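PDB 6LRF: Alr4995 protein, which acts as a bifunctional arginine dihydrolase and ornithine cyclodeaminase, probably hydrolysing arginine in a guanidino-modifying-enzyme domain and cyclising ornithine in a Rossmann-fold part. Local coordinates for residues B[40-43]-B[44-48]; B[252-255]-B[256-259]. One frame throughout, in Å; residues are numbered along the deposited sequence.

Contact 1: residues B[40-43]-B[44-48]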
loop_
_atom_site.group_PDB
_atom_site.type_symbol
_atom_site.label_atom_id
_atom_site.label_comp_id
_atom_site.label_asym_id
_atom_site.label_seq_id
_atom_site.Cartn_x
_atom_site.Cartn_y
_atom_site.Cartn_z
ATOM N N GLN B 40 -44.159 28.599 18.323
ATOM C CA GLN B 40 -43.628 28.641 16.957
ATOM C C GLN B 40 -44.725 28.342 15.932
ATOM O O GLN B 40 -44.805 29.000 14.887
ATOM C CB GLN B 40 -42.473 27.653 16.792
ATOM C CG GLN B 40 -41.194 28.022 17.529
ATOM C CD GLN B 40 -40.136 26.927 17.420
ATOM O OE1 GLN B 40 -40.439 25.800 17.040
ATOM N NE2 GLN B 40 -38.893 27.256 17.756
ATOM N N TRP B 41 -45.560 27.348 16.244
ATOM C CA TRP B 41 -46.701 27.001 15.403
ATOM C C TRP B 41 -47.607 28.207 15.198
ATOM O O TRP B 41 -47.982 28.526 14.064
ATOM C CB TRP B 41 -47.503 25.847 16.013
ATOM C CG TRP B 41 -48.569 25.317 15.090
ATOM C CD1 TRP B 41 -48.439 24.301 14.188
ATOM C CD2 TRP B 41 -49.918 25.783 14.973
ATOM N NE1 TRP B 41 -49.624 24.103 13.519
ATOM C CE2 TRP B 41 -50.550 24.998 13.984
ATOM C CE3 TRP B 41 -50.657 26.792 15.607
ATOM C CZ2 TRP B 41 -51.885 25.185 13.614
ATOM C CZ3 TRP B 41 -51.988 26.979 15.237
ATOM C CH2 TRP B 41 -52.586 26.176 14.248
ATOM N N GLN B 42 -47.947 28.883 16.298
ATOM C CA GLN B 42 -48.807 30.063 16.243
ATOM C C GLN B 42 -48.202 31.126 15.335
ATOM O O GLN B 42 -48.912 31.780 14.578
ATOM C CB GLN B 42 -49.046 30.630 17.649
ATOM C CG GLN B 42 -50.006 29.799 18.489
ATOM C CD GLN B 42 -51.453 29.945 18.043
ATOM O OE1 GLN B 42 -51.831 30.954 17.439
ATOM N NE2 GLN B 42 -52.273 28.938 18.347
ATOM N N GLY B 43 -46.887 31.281 15.401
ATOM C CA GLY B 43 -46.204 32.227 14.537
ATOM C C GLY B 43 -46.467 31.956 13.067
ATOM O O GLY B 43 -46.778 32.873 12.299
ATOM N N LEU B 44 -46.341 30.688 12.677
ATOM C CA LEU B 44 -46.644 30.256 11.308
ATOM C C LEU B 44 -48.120 30.482 10.977
ATOM O O LEU B 44 -48.475 31.093 9.955
ATOM C CB LEU B 44 -46.286 28.780 11.128
ATOM C CG LEU B 44 -46.632 28.190 9.766
ATOM C CD1 LEU B 44 -45.964 28.999 8.662
ATOM C CD2 LEU B 44 -46.201 26.732 9.721
ATOM N N TYR B 45 -48.961 29.965 11.863
ATOM C CA TYR B 45 -50.399 30.114 11.780
ATOM C C TYR B 45 -50.798 31.576 11.578
ATOM O O TYR B 45 -51.534 31.908 10.640
ATOM C CB TYR B 45 -51.029 29.541 13.048
ATOM C CG TYR B 45 -52.532 29.595 13.080
ATOM C CD1 TYR B 45 -53.287 29.056 12.048
ATOM C CD2 TYR B 45 -53.200 30.171 14.154
ATOM C CE1 TYR B 45 -54.665 29.097 12.079
ATOM C CE2 TYR B 45 -54.576 30.218 14.193
ATOM C CZ TYR B 45 -55.306 29.682 13.157
ATOM O OH TYR B 45 -56.683 29.728 13.200
ATOM N N GLN B 46 -50.285 32.448 12.442
ATOM C CA GLN B 46 -50.619 33.871 12.381
ATOM C C GLN B 46 -50.173 34.504 11.059
ATOM O O GLN B 46 -50.944 35.231 10.429
ATOM C CB GLN B 46 -49.995 34.635 13.561
ATOM C CG GLN B 46 -50.540 34.272 14.951
ATOM C CD GLN B 46 -52.035 34.490 15.094
ATOM O OE1 GLN B 46 -52.601 35.422 14.513
ATOM N NE2 GLN B 46 -52.684 33.643 15.898
ATOM N N ILE B 47 -48.936 34.221 10.644
ATOM C CA ILE B 47 -48.407 34.767 9.394
ATOM C C ILE B 47 -49.232 34.314 8.194
ATOM O O ILE B 47 -49.589 35.121 7.325
ATOM C CB ILE B 47 -46.944 34.362 9.163
ATOM C CG1 ILE B 47 -46.031 35.017 10.200
ATOM C CG2 ILE B 47 -46.502 34.776 7.777
ATOM C CD1 ILE B 47 -44.610 34.482 10.186
ATOM N N LEU B 48 -49.543 33.022 8.157
ATOM C CA LEU B 48 -50.262 32.449 7.030
ATOM C C LEU B 48 -51.692 32.970 6.971
ATOM O O LEU B 48 -52.212 33.251 5.886
ATOM C CB LEU B 48 -50.251 30.913 7.104
ATOM C CG LEU B 48 -50.667 30.166 5.831
ATOM C CD1 LEU B 48 -49.866 30.655 4.638
ATOM C CD2 LEU B 48 -50.499 28.664 5.998
#
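The six-membered ring of W41 and the phenol ring of Y45 form an offset stack one turn apart on the amphipathic helix 34-49, their centroids 4.8 Å apart and their planes 25° from parallel. Over one face of the indole lies Y45 CB, a CH-pi contact 3.9 Å from the centroid of the W41 six-membered ring; over one face of the phenol ring comes W41 CH2, near the rim. Between the rings the closest approach is W41 CZ3 to Y45 CG, 3.4 Å. Both side chains leave with CG anti to the backbone N (chi1 -172° for W41 and -178° for Y45), which sends the rings off the helix in the same sense and lets them overlap. At the edge of the Y45 ring, near its plane, sits Q42 OE1. Large aromatics suit this flank because it packs on strands 6-9 and 53-56: W41 reaches M9 and L56, Y45 reaches V54 and L56, while L44 and L48 meet I228 on strand 226-229. Beneath run the i to i+4 backbone bonds, including Y45 N to W41 O at 2.8 Å. On the more exposed flank two glutamines pair, since an amide can both donate and accept. The amides of Q42 and Q46, both chains bent at chi2, lie nearly coplanar, and Q46 NE2 donates to Q42 OE1 across 3.2 Å, almost in line with that carbonyl.

Contact 2: residues B[252-255]-B[256-259]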
loop_
_atom_site.group_PDB
_atom_site.type_symbol
_atom_site.label_atom_id
_atom_site.label_comp_id
_atom_site.label_asym_id
_atom_site.label_seq_id
_atom_site.Cartn_x
_atom_site.Cartn_y
_atom_site.Cartn_z
ATOM N N LEU B 252 -39.004 27.587 13.603
ATOM C CA LEU B 252 -39.782 26.351 13.689
ATOM C C LEU B 252 -38.886 25.213 14.151
ATOM O O LEU B 252 -39.101 24.055 13.790
ATOM C CB LEU B 252 -40.415 26.000 12.337
ATOM C CG LEU B 252 -41.518 26.914 11.801
ATOM C CD1 LEU B 252 -41.653 26.758 10.294
ATOM C CD2 LEU B 252 -42.848 26.623 12.491
ATOM N N THR B 253 -37.879 25.553 14.952
ATOM C CA THR B 253 -36.864 24.587 15.384
ATOM C C THR B 253 -37.441 23.410 16.171
ATOM O O THR B 253 -36.887 22.312 16.143
ATOM C CB THR B 253 -35.770 25.268 16.249
ATOM O OG1 THR B 253 -36.363 25.840 17.427
ATOM C CG2 THR B 253 -35.046 26.361 15.450
ATOM N N GLU B 254 -38.553 23.632 16.863
ATOM C CA GLU B 254 -39.175 22.567 17.651
ATOM C C GLU B 254 -39.791 21.489 16.758
ATOM O O GLU B 254 -40.023 20.360 17.193
ATOM C CB GLU B 254 -40.243 23.147 18.583
ATOM C CG GLU B 254 -40.402 22.390 19.887
ATOM C CD GLU B 254 -39.113 22.349 20.701
ATOM O OE1 GLU B 254 -38.281 23.281 20.572
ATOM O OE2 GLU B 254 -38.933 21.379 21.472
ATOM N N PHE B 255 -40.067 21.834 15.505
ATOM C CA PHE B 255 -40.644 20.846 14.606
ATOM C C PHE B 255 -39.554 20.236 13.748
ATOM O O PHE B 255 -39.718 19.125 13.234
ATOM C CB PHE B 255 -41.758 21.463 13.756
ATOM C CG PHE B 255 -42.962 21.845 14.559
ATOM C CD1 PHE B 255 -43.888 20.883 14.942
ATOM C CD2 PHE B 255 -43.150 23.160 14.971
ATOM C CE1 PHE B 255 -45.003 21.231 15.706
ATOM C CE2 PHE B 255 -44.256 23.510 15.737
ATOM C CZ PHE B 255 -45.183 22.541 16.102
ATOM N N LEU B 256 -38.427 20.941 13.625
ATOM C CA LEU B 256 -37.258 20.366 12.958
ATOM C C LEU B 256 -36.782 19.139 13.726
ATOM O O LEU B 256 -36.085 18.299 13.173
ATOM C CB LEU B 256 -36.122 21.386 12.829
ATOM C CG LEU B 256 -35.858 21.976 11.437
ATOM C CD1 LEU B 256 -36.882 23.043 11.094
ATOM C CD2 LEU B 256 -34.431 22.527 11.302
ATOM N N LYS B 257 -37.178 19.039 14.999
ATOM C CA LYS B 257 -36.852 17.884 15.845
ATOM C C LYS B 257 -37.577 16.607 15.431
ATOM O O LYS B 257 -37.090 15.503 15.699
ATOM C CB LYS B 257 -37.180 18.177 17.309
ATOM C CG LYS B 257 -36.371 19.300 17.935
ATOM C CD LYS B 257 -36.748 19.455 19.399
ATOM C CE LYS B 257 -35.918 20.523 20.089
ATOM N NZ LYS B 257 -36.130 20.499 21.566
ATOM N N ALA B 258 -38.746 16.752 14.803
ATOM C CA ALA B 258 -39.482 15.595 14.294
ATOM C C ALA B 258 -39.259 15.417 12.794
ATOM O O ALA B 258 -39.805 14.503 12.184
ATOM C CB ALA B 258 -40.961 15.727 14.595
ATOM N N GLY B 259 -38.470 16.309 12.207
ATOM C CA GLY B 259 -38.105 16.205 10.807
ATOM C C GLY B 259 -39.028 16.941 9.849
ATOM O O GLY B 259 -39.115 16.574 8.670
#
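E254 and K257, three residues apart, pair at the C-terminal end of the short, weakly bonded helix 253-256, which ends in a Schellman motif with G259 as its C-prime residue. The salt bridge runs from K257 NZ to E254 OE2, 2.9 Å apart, on the syn side of the carboxylate and 34° out of its plane. The lysine chain, extended beyond CG, crosses the glutamate so that its methylenes also pass close, K257 CE lying 3.4 Å from E254 OE2. E254 is buried and its charge is shared: OE1 makes a salt bridge with R36 and OE2 accepts from S33 N, an arrangement that would probably favour the ionised acid. K257 NZ has a second partner in the carbonyl of K31, and a methionine in its place would probably leave E254 OE2 without its cationic mate and that carbonyl without this donor.

The buried side is F255's: its CB lies 3.4 Å from L256 N, and with CG anti to the carbonyl carbon its ring meets Y15 and A37, a setting in which a large apolar ring fits well. On the partly exposed side the backbone is looser, for K257 N bonds only weakly to T253 O at 3.5 Å, although the ammonium end of the same residue is firmly bonded. L256 CD1 packs on the carbonyl of L252, whose oxygen accepts two backbone donors, F255 N and L256 N, the latter at 3.2 Å. At the C-terminal end, positive phi (92°) would jam a CB on G259 against the preceding carbonyl, so glycine suits the reversal there. Just before it, A258 N binds F255 O at 3.0 Å from well above the carbonyl plane, 63° out of it.

From the N terminus the chain first makes contact 1, within helix 34-49, and much later contact 2, at helix 253-256. Each is a local contact in a continuous stretch, so neither closes a long loop; they lie in series, neither nesting nor crossing. Their centres are about 14 Å apart, and the two helices meet directly. Q40 spans the gap with both ends of its amide, its OE1 meeting E254 N and its NE2 meeting T253 OG1, both probably hydrogen bonds, while W41 packs against F255. These bonds tie the start of the late helix to the early one, within the family region related to dimethylarginine dimethylhydrolase.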